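VAL-1 (Chlorella virus, PDB 3GNE) cleaves alginate by beta-elimination as a lyase of polysaccharide lyase family 14, probably in a manner that varies with pH. Local coordinates at residues W19-V24 and F61-D66. Sequence-based numbering, arbitrary orientation. Where two conformers were deposited one is given.
Sequences WNVDGV and FSAVPD
With chi1 of -85°, Trp-19 sets its CG anti to the carbonyl carbon, beside the backbone N, and the indole lies with one face against the ring of Pro-65. There Pro-65 CG makes a CH-pi contact over the five-membered ring, 3.9 Å from its centroid, while Trp-19 CE3 meets Ala-63 CB at 3.8 Å. In Val-21, CG1 stands anti to the backbone N (chi1 171°) and touches Phe-61 CD1 at 3.9 Å; Val-24 CG2 reaches Phe-61 CB from further along. Next to Val-21, Asp-22 and Ser-62 form an antiparallel hydrogen-bonded pair, their side chains on the face opposite Val-21 and Ala-63. Asp-22 N gives to Ser-62 O (2.9 Å), tilted from the carbonyl plane. Ser-62 N returns a straighter bond to Asp-22 O, 173° at the hydrogen. Val-64 N holds Trp-19 O only weakly, at 3.1 Å. Strand 21-25 is thereby attached as an outermost strand to the seven-stranded sheet of this concanavalin-clan fold. Trp-19 NE1 donates to Ser-5 OG, and Phe-238 and Met-240 of strand 231-241, in the other large sheet, also pack on Trp-19. Two firm backbone bonds thus fix the strand pairing, whereas the Trp-19 side chain meets segment 61-66 through apolar and CH-pi contacts, probably a less directional hold.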
ATOM      1  N   TRP A  19     -11.045  -8.332 -10.393  1.00  9.71           N
ATOM      2  CA  TRP A  19     -10.589  -7.530  -9.259  1.00  9.15           C
ATOM      3  C   TRP A  19     -11.705  -6.659  -8.673  1.00  9.27           C
ATOM      4  O   TRP A  19     -11.535  -6.163  -7.526  1.00  9.60           O
ATOM      5  CB  TRP A  19      -9.398  -6.620  -9.653  1.00  9.46           C
ATOM      6  CG  TRP A  19      -8.115  -7.386  -9.524  1.00  8.84           C
ATOM      7  CD1 TRP A  19      -7.869  -8.671  -9.936  1.00 11.44           C
ATOM      8  CD2 TRP A  19      -6.902  -6.925  -8.938  1.00 10.02           C
ATOM      9  NE1 TRP A  19      -6.570  -9.037  -9.633  1.00 12.96           N
ATOM     10  CE2 TRP A  19      -5.960  -7.965  -9.015  1.00 11.15           C
ATOM     11  CE3 TRP A  19      -6.530  -5.704  -8.334  1.00 10.41           C
ATOM     12  CZ2 TRP A  19      -4.660  -7.835  -8.529  1.00 11.94           C
ATOM     13  CZ3 TRP A  19      -5.231  -5.585  -7.849  1.00 10.81           C
ATOM     14  CH2 TRP A  19      -4.303  -6.655  -7.941  1.00 12.63           C
ATOM     15  N   ASN A  20     -12.806  -6.421  -9.399  1.00  9.23           N
ATOM     16  CA  ASN A  20     -13.890  -5.582  -8.844  1.00  9.53           C
ATOM     17  C   ASN A  20     -13.332  -4.214  -8.408  1.00  9.88           C
ATOM     18  O   ASN A  20     -13.490  -3.775  -7.260  1.00 11.29           O
ATOM     19  CB  ASN A  20     -14.579  -6.278  -7.695  1.00 10.49           C
ATOM     20  CG  ASN A  20     -14.944  -7.735  -8.036  1.00 10.79           C
ATOM     21  OD1 ASN A  20     -14.558  -8.684  -7.333  1.00 14.50           O
ATOM     22  ND2 ASN A  20     -15.710  -7.845  -9.090  1.00  9.83           N
ATOM     23  N   VAL A  21     -12.670  -3.572  -9.367  1.00  8.64           N
ATOM     24  CA  VAL A  21     -12.065  -2.255  -9.096  1.00  7.96           C
ATOM     25  C   VAL A  21     -13.139  -1.194  -9.046  1.00  7.61           C
ATOM     26  O   VAL A  21     -14.021  -1.171  -9.904  1.00 10.34           O
ATOM     27  CB  VAL A  21     -11.066  -1.907 -10.191  1.00  8.42           C
ATOM     28  CG1 VAL A  21     -10.574  -0.476 -10.066  1.00 10.30           C
ATOM     29  CG2 VAL A  21      -9.850  -2.865 -10.088  1.00 11.04           C
ATOM     30  N   ASP A  22     -13.039  -0.349  -8.031  1.00  6.85           N
ATOM     31  CA  ASP A  22     -14.020   0.734  -7.884  1.00  7.63           C
ATOM     32  C   ASP A  22     -13.261   1.989  -7.416  1.00  7.30           C
ATOM     33  O   ASP A  22     -12.076   1.911  -7.044  1.00  8.30           O
ATOM     34  CB  ASP A  22     -15.100   0.341  -6.886  1.00  9.07           C
ATOM     35  CG  ASP A  22     -16.419   1.077  -7.015  1.00  8.45           C
ATOM     36  OD1 ASP A  22     -16.650   1.849  -7.972  1.00  8.01           O
ATOM     37  OD2 ASP A  22     -17.296   0.849  -6.117  1.00 12.76           O
ATOM     38  N   GLY A  23     -13.930   3.119  -7.424  1.00  6.86           N
ATOM     39  CA  GLY A  23     -13.323   4.319  -6.846  1.00  7.26           C
ATOM     40  C   GLY A  23     -12.067   4.763  -7.570  1.00  7.32           C
ATOM     41  O   GLY A  23     -11.134   5.285  -6.912  1.00  8.97           O
ATOM     42  N   VAL A  24     -11.987   4.603  -8.869  1.00  7.47           N
ATOM     43  CA  VAL A  24     -10.744   5.008  -9.594  1.00  7.24           C
ATOM     44  C   VAL A  24     -10.678   6.519  -9.662  1.00  7.84           C
ATOM     45  O   VAL A  24     -11.563   7.173 -10.229  1.00  8.46           O
ATOM     46  CB  VAL A  24     -10.730   4.400 -10.987  1.00  7.61           C
ATOM     47  CG1 VAL A  24      -9.417   4.753 -11.721  1.00 10.52           C
ATOM     48  CG2 VAL A  24     -10.901   2.870 -10.951  1.00  8.70           C
ATOM     49  N   PHE A  61      -7.310   3.726  -6.557  1.00  7.24           N
ATOM     50  CA  PHE A  61      -8.464   2.846  -6.826  1.00  6.97           C
ATOM     51  C   PHE A  61      -8.568   1.881  -5.652  1.00  7.11           C
ATOM     52  O   PHE A  61      -7.611   1.688  -4.930  1.00  8.29           O
ATOM     53  CB  PHE A  61      -8.337   2.073  -8.151  1.00  7.24           C
ATOM     54  CG  PHE A  61      -7.176   1.114  -8.240  1.00  8.15           C
ATOM     55  CD1 PHE A  61      -7.377  -0.233  -7.868  1.00  8.17           C
ATOM     56  CD2 PHE A  61      -5.940   1.496  -8.738  1.00  8.80           C
ATOM     57  CE1 PHE A  61      -6.357  -1.150  -7.990  1.00  8.70           C
ATOM     58  CE2 PHE A  61      -4.870   0.600  -8.827  1.00  8.95           C
ATOM     59  CZ  PHE A  61      -5.121  -0.722  -8.452  1.00  9.80           C
ATOM     60  N   SER A  62      -9.750   1.258  -5.499  0.50  6.02           N
ATOM     61  CA  SER A  62      -9.820   0.132  -4.565  0.50  5.42           C
ATOM     62  C   SER A  62     -10.205  -1.112  -5.362  0.50  6.59           C
ATOM     63  O   SER A  62     -10.668  -1.014  -6.500  0.50 10.34           O
ATOM     64  CB  SER A  62     -10.839   0.397  -3.459  0.50  5.56           C
ATOM     65  OG  SER A  62     -12.141   0.590  -4.025  0.50  4.28           O
ATOM     66  N   ALA A  63     -10.002  -2.263  -4.712  1.00  7.66           N
ATOM     67  CA  ALA A  63     -10.372  -3.514  -5.340  1.00  7.90           C
ATOM     68  C   ALA A  63     -10.677  -4.522  -4.252  1.00  8.75           C
ATOM     69  O   ALA A  63     -10.028  -4.543  -3.198  1.00  8.89           O
ATOM     70  CB  ALA A  63      -9.266  -4.048  -6.227  1.00  9.58           C
ATOM     71  N   VAL A  64     -11.615  -5.402  -4.517  1.00  9.27           N
ATOM     72  CA  VAL A  64     -11.914  -6.551  -3.633  1.00 10.00           C
ATOM     73  C   VAL A  64     -11.898  -7.776  -4.540  1.00  9.58           C
ATOM     74  O   VAL A  64     -12.946  -8.232  -5.011  1.00 10.60           O
ATOM     75  CB  VAL A  64     -13.244  -6.376  -2.888  1.00 10.46           C
ATOM     76  CG1 VAL A  64     -13.430  -7.494  -1.890  1.00 12.60           C
ATOM     77  CG2 VAL A  64     -13.326  -5.032  -2.111  1.00 10.90           C
ATOM     78  N   PRO A  65     -10.727  -8.298  -4.903  1.00  9.65           N
ATOM     79  CA  PRO A  65     -10.712  -9.297  -5.966  1.00 10.19           C
ATOM     80  C   PRO A  65     -11.338 -10.601  -5.584  1.00 10.43           C
ATOM     81  O   PRO A  65     -11.227 -11.087  -4.454  1.00 12.44           O
ATOM     82  CB  PRO A  65      -9.231  -9.425  -6.314  1.00 10.41           C
ATOM     83  CG  PRO A  65      -8.676  -8.064  -5.839  1.00 10.51           C
ATOM     84  CD  PRO A  65      -9.390  -7.841  -4.498  1.00 10.15           C
ATOM     85  N   ASP A  66     -11.999 -11.195  -6.618  1.00  9.62           N
ATOM     86  CA  ASP A  66     -12.457 -12.580  -6.408  1.00  9.88           C
ATOM     87  C   ASP A  66     -11.259 -13.457  -6.081  1.00 11.07           C
ATOM     88  O   ASP A  66     -10.260 -13.454  -6.819  1.00 12.57           O
ATOM     89  CB  ASP A  66     -13.100 -13.062  -7.685  1.00  9.56           C
ATOM     90  CG  ASP A  66     -14.240 -12.194  -8.137  1.00 10.64           C
ATOM     91  OD1 ASP A  66     -14.866 -11.462  -7.335  1.00 12.65           O
ATOM     92  OD2 ASP A  66     -14.597 -12.271  -9.317  1.00 11.85           O
TER